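Probable ribose-5-phosphate isomerase B (Mycoplasma genitalium, PDB 6MU0) probably interconverts ribulose 5-phosphate and ribose 5-phosphate, the isomerase step of the non-oxidative pentose phosphate pathway. Local coordinates at residues Lys91-Val99 / Asp111-Ser119. Sequence-based numbering, arbitrary orientation. Where two conformers were deposited one is given.
Sequences KGVLAALVV and DNANVLCLS
Strands 95-97 and 115-117 are the two parallel, adjacent strands of a beta-alpha-beta unit, joined through helix 101-109. Ala96 holds the register: its N gives a hydrogen bond to Val115 O (2.9 Å) and its O receives Cys117 N (2.8 Å), after which Val98 N reaches Cys117 O. At the entry, Asn114 uses its carboxamide like a piece of strand backbone. OD1 accepts a nearly straight bond from Leu94 N (2.8 Å, 175° at the hydrogen), while ND2 donates to Gly92 O, which lies in the amide plane, and also to Ser68 O. A chi1 of 54° turns the amide toward residues 92-94. Gly92 takes a phi of 83°, where a CB would press on the carbonyl O of Lys91. Leu94 O accepts hydrogen bonds from both Asn114 N and Val115 N. Beyond the Val98 N to Cys117 O bond, a water donates to Val98 O and accepts from Ser119 N.

Small methyls let helices come close: Ala96 meets Ala107 of helix 101-109, and Ala95 meets Ala87 of helix 81-88. Ala96 CB also touches Ala113 CB (3.7 Å), and Val98 CG2 packs against Leu116 CD1. Helix 125-137 adjoins Val98, helix 53-66 Val115, and strand 72-75 flanks 115-117, leaving 95-97 outermost in this chain's sheet.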
loop_
_atom_site.group_PDB
_atom_site.type_symbol
_atom_site.label_atom_id
_atom_site.label_comp_id
_atom_site.label_asym_id
_atom_site.label_seq_id
_atom_site.Cartn_x
_atom_site.Cartn_y
_atom_site.Cartn_z
ATOM N N LYS A 91 -4.852 12.831 -3.067
ATOM C CA LYS A 91 -3.736 13.768 -3.096
ATOM C C LYS A 91 -2.594 13.285 -2.216
ATOM O O LYS A 91 -2.796 12.896 -1.061
ATOM C CB LYS A 91 -4.203 15.133 -2.596
ATOM C CG LYS A 91 -5.198 15.813 -3.514
ATOM C CD LYS A 91 -4.554 16.243 -4.823
ATOM C CE LYS A 91 -5.571 16.875 -5.763
ATOM N NZ LYS A 91 -6.600 15.892 -6.192
ATOM N N GLY A 92 -1.382 13.318 -2.769
ATOM C CA GLY A 92 -0.200 12.934 -2.035
ATOM C C GLY A 92 0.066 11.449 -2.002
ATOM O O GLY A 92 1.114 11.036 -1.486
ATOM N N VAL A 93 -0.833 10.636 -2.527
ATOM C CA VAL A 93 -0.654 9.192 -2.509
ATOM C C VAL A 93 0.029 8.742 -3.791
ATOM O O VAL A 93 -0.284 9.217 -4.889
ATOM C CB VAL A 93 -2.003 8.483 -2.291
ATOM C CG1 VAL A 93 -1.870 6.978 -2.508
ATOM C CG2 VAL A 93 -2.506 8.781 -0.890
ATOM N N LEU A 94 0.981 7.827 -3.646
ATOM C CA LEU A 94 1.660 7.177 -4.763
ATOM C C LEU A 94 1.504 5.681 -4.512
ATOM O O LEU A 94 2.172 5.118 -3.641
ATOM C CB LEU A 94 3.123 7.606 -4.806
ATOM C CG LEU A 94 3.356 9.094 -5.087
ATOM C CD1 LEU A 94 4.824 9.415 -4.841
ATOM C CD2 LEU A 94 2.933 9.473 -6.504
ATOM N N ALA A 95 0.598 5.039 -5.246
ATOM C CA ALA A 95 0.225 3.656 -4.984
ATOM C C ALA A 95 0.779 2.740 -6.069
ATOM O O ALA A 95 0.543 2.966 -7.264
ATOM C CB ALA A 95 -1.293 3.508 -4.889
ATOM N N ALA A 96 1.515 1.711 -5.644
ATOM C CA ALA A 96 2.205 0.792 -6.535
ATOM C C ALA A 96 1.610 -0.600 -6.415
ATOM O O ALA A 96 1.533 -1.154 -5.313
ATOM C CB ALA A 96 3.680 0.704 -6.153
ATOM N N LEU A 97 1.240 -1.179 -7.552
ATOM C CA LEU A 97 0.754 -2.550 -7.605
ATOM C C LEU A 97 1.944 -3.477 -7.825
ATOM O O LEU A 97 2.651 -3.369 -8.833
ATOM C CB LEU A 97 -0.285 -2.709 -8.715
ATOM C CG LEU A 97 -0.793 -4.130 -8.981
ATOM C CD1 LEU A 97 -1.209 -4.844 -7.702
ATOM C CD2 LEU A 97 -1.949 -4.114 -9.976
ATOM N N VAL A 98 2.173 -4.376 -6.871
ATOM C CA VAL A 98 3.295 -5.305 -6.922
ATOM C C VAL A 98 2.745 -6.714 -6.768
ATOM O O VAL A 98 2.088 -7.019 -5.764
ATOM C CB VAL A 98 4.334 -5.018 -5.824
ATOM C CG1 VAL A 98 5.464 -6.025 -5.893
ATOM C CG2 VAL A 98 4.870 -3.596 -5.923
ATOM N N VAL A 99 3.044 -7.579 -7.743
ATOM C CA VAL A 99 2.620 -8.973 -7.731
ATOM C C VAL A 99 3.794 -9.944 -7.753
ATOM O O VAL A 99 3.586 -11.152 -7.824
ATOM C CB VAL A 99 1.589 -9.293 -8.832
ATOM C CG1 VAL A 99 0.304 -8.529 -8.579
ATOM C CG2 VAL A 99 2.147 -9.008 -10.229
ATOM N N ASP A 111 9.863 4.615 -7.393
ATOM C CA ASP A 111 8.569 5.281 -7.438
ATOM C C ASP A 111 8.174 5.951 -6.131
ATOM O O ASP A 111 7.130 6.608 -6.091
ATOM C CB ASP A 111 7.468 4.285 -7.828
ATOM C CG ASP A 111 7.783 3.528 -9.083
ATOM O OD1 ASP A 111 7.709 4.119 -10.170
ATOM O OD2 ASP A 111 8.094 2.328 -8.983
ATOM N N ASN A 112 8.964 5.783 -5.068
ATOM C CA ASN A 112 8.677 6.372 -3.758
ATOM C C ASN A 112 7.253 6.077 -3.292
ATOM O O ASN A 112 6.599 6.909 -2.666
ATOM C CB ASN A 112 8.954 7.875 -3.726
ATOM C CG ASN A 112 9.124 8.391 -2.322
ATOM O OD1 ASN A 112 9.489 7.636 -1.420
ATOM N ND2 ASN A 112 8.854 9.676 -2.118
ATOM N N ALA A 113 6.758 4.881 -3.595
ATOM C CA ALA A 113 5.366 4.595 -3.285
ATOM C C ALA A 113 5.124 4.688 -1.786
ATOM O O ALA A 113 5.942 4.239 -0.982
ATOM C CB ALA A 113 5.007 3.192 -3.765
ATOM N N ASN A 114 3.988 5.268 -1.407
ATOM C CA ASN A 114 3.555 5.221 -0.017
ATOM C C ASN A 114 2.351 4.320 0.208
ATOM O O ASN A 114 1.916 4.175 1.355
ATOM C CB ASN A 114 3.354 6.619 0.583
ATOM C CG ASN A 114 2.414 7.485 -0.229
ATOM O OD1 ASN A 114 1.615 6.993 -1.029
ATOM N ND2 ASN A 114 2.502 8.795 -0.023
ATOM N N VAL A 115 1.835 3.680 -0.844
ATOM C CA VAL A 115 0.791 2.677 -0.723
ATOM C C VAL A 115 1.177 1.493 -1.598
ATOM O O VAL A 115 1.497 1.662 -2.784
ATOM C CB VAL A 115 -0.598 3.225 -1.106
ATOM C CG1 VAL A 115 -1.641 2.108 -1.150
ATOM C CG2 VAL A 115 -1.040 4.316 -0.123
ATOM N N LEU A 116 1.177 0.307 -0.996
ATOM C CA LEU A 116 1.498 -0.947 -1.654
ATOM C C LEU A 116 0.192 -1.690 -1.895
ATOM O O LEU A 116 -0.567 -1.935 -0.950
ATOM C CB LEU A 116 2.407 -1.760 -0.734
ATOM C CG LEU A 116 2.734 -3.180 -1.178
ATOM C CD1 LEU A 116 3.532 -3.185 -2.472
ATOM C CD2 LEU A 116 3.492 -3.883 -0.057
ATOM N N CYS A 117 -0.063 -2.047 -3.153
ATOM C CA CYS A 117 -1.276 -2.741 -3.563
ATOM C C CYS A 117 -0.930 -4.168 -3.964
ATOM O O CYS A 117 0.032 -4.391 -4.715
ATOM C CB CYS A 117 -1.945 -2.009 -4.725
ATOM S SG CYS A 117 -2.387 -0.302 -4.290
ATOM N N LEU A 118 -1.726 -5.118 -3.464
ATOM C CA LEU A 118 -1.443 -6.541 -3.553
ATOM C C LEU A 118 -2.665 -7.290 -4.066
ATOM O O LEU A 118 -3.813 -6.876 -3.860
ATOM C CB LEU A 118 -1.102 -7.121 -2.174
ATOM C CG LEU A 118 0.050 -6.460 -1.422
ATOM C CD1 LEU A 118 0.176 -7.037 -0.026
ATOM C CD2 LEU A 118 1.352 -6.608 -2.184
ATOM N N SER A 119 -2.389 -8.424 -4.698
ATOM C CA SER A 119 -3.393 -9.344 -5.213
ATOM C C SER A 119 -3.653 -10.479 -4.227
ATOM O O SER A 119 -2.721 -11.184 -3.826
ATOM C CB SER A 119 -2.876 -9.948 -6.515
ATOM O OG SER A 119 -3.696 -11.015 -6.960
HETATM O O HOH W 1 0.392 -9.077 -4.891
#